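Local coordinates for response regulator aspartate phosphatase H (Bacillus subtilis, PDB 3Q15), which dephosphorylates the sporulation response regulator Spo0F and also acts on the competence regulator ComA, helping to separate the two programmes in time, at residues I7-V12 against Q44-Q49. Residues are numbered along the deposited sequence; the frame is centred on the assembly and turned at random.
Sequences IPSSRV and QMEEDQ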
loop_
_atom_site.group_PDB
_atom_site.type_symbol
_atom_site.label_atom_id
_atom_site.label_comp_id
_atom_site.label_asym_id
_atom_site.label_seq_id
_atom_site.Cartn_x
_atom_site.Cartn_y
_atom_site.Cartn_z
ATOM N N ILE A 7 18.090 20.676 9.082
ATOM C CA ILE A 7 16.811 20.768 8.389
ATOM C C ILE A 7 16.588 19.564 7.476
ATOM O O ILE A 7 17.420 19.272 6.619
ATOM C CB ILE A 7 16.734 22.051 7.538
ATOM C CG1 ILE A 7 17.120 23.274 8.375
ATOM C CG2 ILE A 7 15.345 22.215 6.940
ATOM C CD1 ILE A 7 17.153 24.571 7.588
ATOM N N PRO A 8 15.463 18.859 7.663
ATOM C CA PRO A 8 15.105 17.738 6.788
ATOM C C PRO A 8 14.976 18.206 5.343
ATOM O O PRO A 8 14.375 19.249 5.098
ATOM C CB PRO A 8 13.737 17.301 7.317
ATOM C CG PRO A 8 13.687 17.794 8.723
ATOM C CD PRO A 8 14.484 19.062 8.745
ATOM N N SER A 9 15.529 17.438 4.408
ATOM C CA SER A 9 15.535 17.814 2.996
ATOM C C SER A 9 14.133 17.893 2.396
ATOM O O SER A 9 13.919 18.583 1.400
ATOM C CB SER A 9 16.390 16.840 2.184
ATOM O OG SER A 9 15.872 15.524 2.269
ATOM N N SER A 10 13.186 17.181 2.996
ATOM C CA SER A 10 11.799 17.233 2.552
ATOM C C SER A 10 11.204 18.610 2.838
ATOM O O SER A 10 10.400 19.128 2.060
ATOM C CB SER A 10 10.973 16.158 3.254
ATOM O OG SER A 10 10.884 16.431 4.639
ATOM N N ARG A 11 11.606 19.196 3.961
ATOM C CA ARG A 11 11.179 20.542 4.314
ATOM C C ARG A 11 11.695 21.530 3.277
ATOM O O ARG A 11 10.970 22.420 2.841
ATOM C CB ARG A 11 11.679 20.927 5.707
ATOM C CG ARG A 11 11.095 22.228 6.236
ATOM C CD ARG A 11 11.665 22.569 7.602
ATOM N NE ARG A 11 11.381 21.532 8.590
ATOM C CZ ARG A 11 11.961 21.457 9.784
ATOM N NH1 ARG A 11 12.869 22.357 10.142
ATOM N NH2 ARG A 11 11.639 20.478 10.620
ATOM N N VAL A 12 12.951 21.366 2.874
ATOM C CA VAL A 12 13.528 22.236 1.857
ATOM C C VAL A 12 12.887 21.968 0.497
ATOM O O VAL A 12 12.735 22.876 -0.325
ATOM C CB VAL A 12 15.051 22.065 1.761
ATOM C CG1 VAL A 12 15.611 22.935 0.646
ATOM C CG2 VAL A 12 15.700 22.411 3.091
ATOM N N GLN A 44 22.193 24.330 5.926
ATOM C CA GLN A 44 21.921 23.677 7.203
ATOM C C GLN A 44 21.119 22.391 7.002
ATOM O O GLN A 44 20.604 21.812 7.959
ATOM C CB GLN A 44 21.159 24.625 8.135
ATOM C CG GLN A 44 21.940 25.864 8.550
ATOM C CD GLN A 44 23.032 25.559 9.558
ATOM O OE1 GLN A 44 24.210 25.823 9.314
ATOM N NE2 GLN A 44 22.645 25.007 10.702
ATOM N N MET A 45 21.018 21.948 5.754
ATOM C CA MET A 45 20.200 20.787 5.415
ATOM C C MET A 45 20.959 19.474 5.572
ATOM O O MET A 45 22.164 19.409 5.328
ATOM C CB MET A 45 19.681 20.906 3.980
ATOM C CG MET A 45 18.758 19.771 3.550
ATOM S SD MET A 45 18.310 19.859 1.805
ATOM C CE MET A 45 19.887 19.508 1.028
ATOM N N GLU A 46 20.245 18.428 5.977
ATOM C CA GLU A 46 20.803 17.083 5.981
ATOM C C GLU A 46 21.229 16.725 4.562
ATOM O O GLU A 46 20.689 17.260 3.592
ATOM C CB GLU A 46 19.770 16.075 6.485
ATOM C CG GLU A 46 18.548 15.950 5.589
ATOM C CD GLU A 46 17.607 14.845 6.027
ATOM O OE1 GLU A 46 16.589 14.616 5.336
ATOM O OE2 GLU A 46 17.887 14.203 7.062
ATOM N N GLU A 47 22.199 15.826 4.439
ATOM C CA GLU A 47 22.692 15.425 3.126
ATOM C C GLU A 47 21.597 14.755 2.299
ATOM O O GLU A 47 20.929 13.829 2.762
ATOM C CB GLU A 47 23.916 14.510 3.251
ATOM C CG GLU A 47 25.181 15.226 3.719
ATOM C CD GLU A 47 26.429 14.359 3.629
ATOM O OE1 GLU A 47 26.309 13.160 3.298
ATOM O OE2 GLU A 47 27.535 14.881 3.889
ATOM N N ASP A 48 21.413 15.247 1.077
ATOM C CA ASP A 48 20.462 14.671 0.132
ATOM C C ASP A 48 20.767 15.180 -1.271
ATOM O O ASP A 48 20.251 16.217 -1.691
ATOM C CB ASP A 48 19.022 15.029 0.513
ATOM C CG ASP A 48 17.990 14.281 -0.322
ATOM O OD1 ASP A 48 18.335 13.811 -1.427
ATOM O OD2 ASP A 48 16.831 14.161 0.128
ATOM N N GLN A 49 21.604 14.448 -1.995
ATOM C CA GLN A 49 22.012 14.879 -3.326
ATOM C C GLN A 49 20.835 14.984 -4.298
ATOM O O GLN A 49 20.918 15.691 -5.301
ATOM C CB GLN A 49 23.107 13.962 -3.887
ATOM C CG GLN A 49 22.718 12.501 -4.000
ATOM C CD GLN A 49 23.857 11.630 -4.508
ATOM O OE1 GLN A 49 23.824 10.408 -4.368
ATOM N NE2 GLN A 49 24.869 12.256 -5.102
#
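Ile7 grips both sides of Met45 in a single parallel beta bridge, a piece of strand-like pairing in a mostly helical protein without strands. Its N donates to Gln44 O at 3.0 Å and its O accepts Glu46 N at the same length, both bonds nearly straight at the hydrogen. The Ile7 side chain crosses that of Gln44 at about a right angle, CD1 lying 4.0 Å from Gln44 CB. After Pro8, the N-cap of helix 9-24, Ser9 illustrates how a helix start can borrow its acceptor from a distant loop: its N donates to Glu46 OE1 at 3.2 Å, meeting the oxygen from above the carboxylate plane. Glu46 gets there with CG between its backbone N and carbonyl carbon (chi1 64°), extended beyond. Ser9 OG turns to a second acid, giving its proton to the anti lone pair of Asp48 OD2 at 2.7 Å. Asp48 thereby joins two helix starts, since its OD1 weakly caps Asp50 N and Leu51 N of helix 49-67. Met45 SD rests 3.6 Å from Ser9 CB and 3.9 Å from Val12 CG2; Met45 also packs on an aromatic side chain of another protein's chain. The contact ties the first helix of the N-terminal three-helix bundle to the loop before the third: Val12 also packs on helices 28-41 and 49-67, and Ser10 OG is hydrogen-bonded to Asp113 OD2 at the end of helix 93-113.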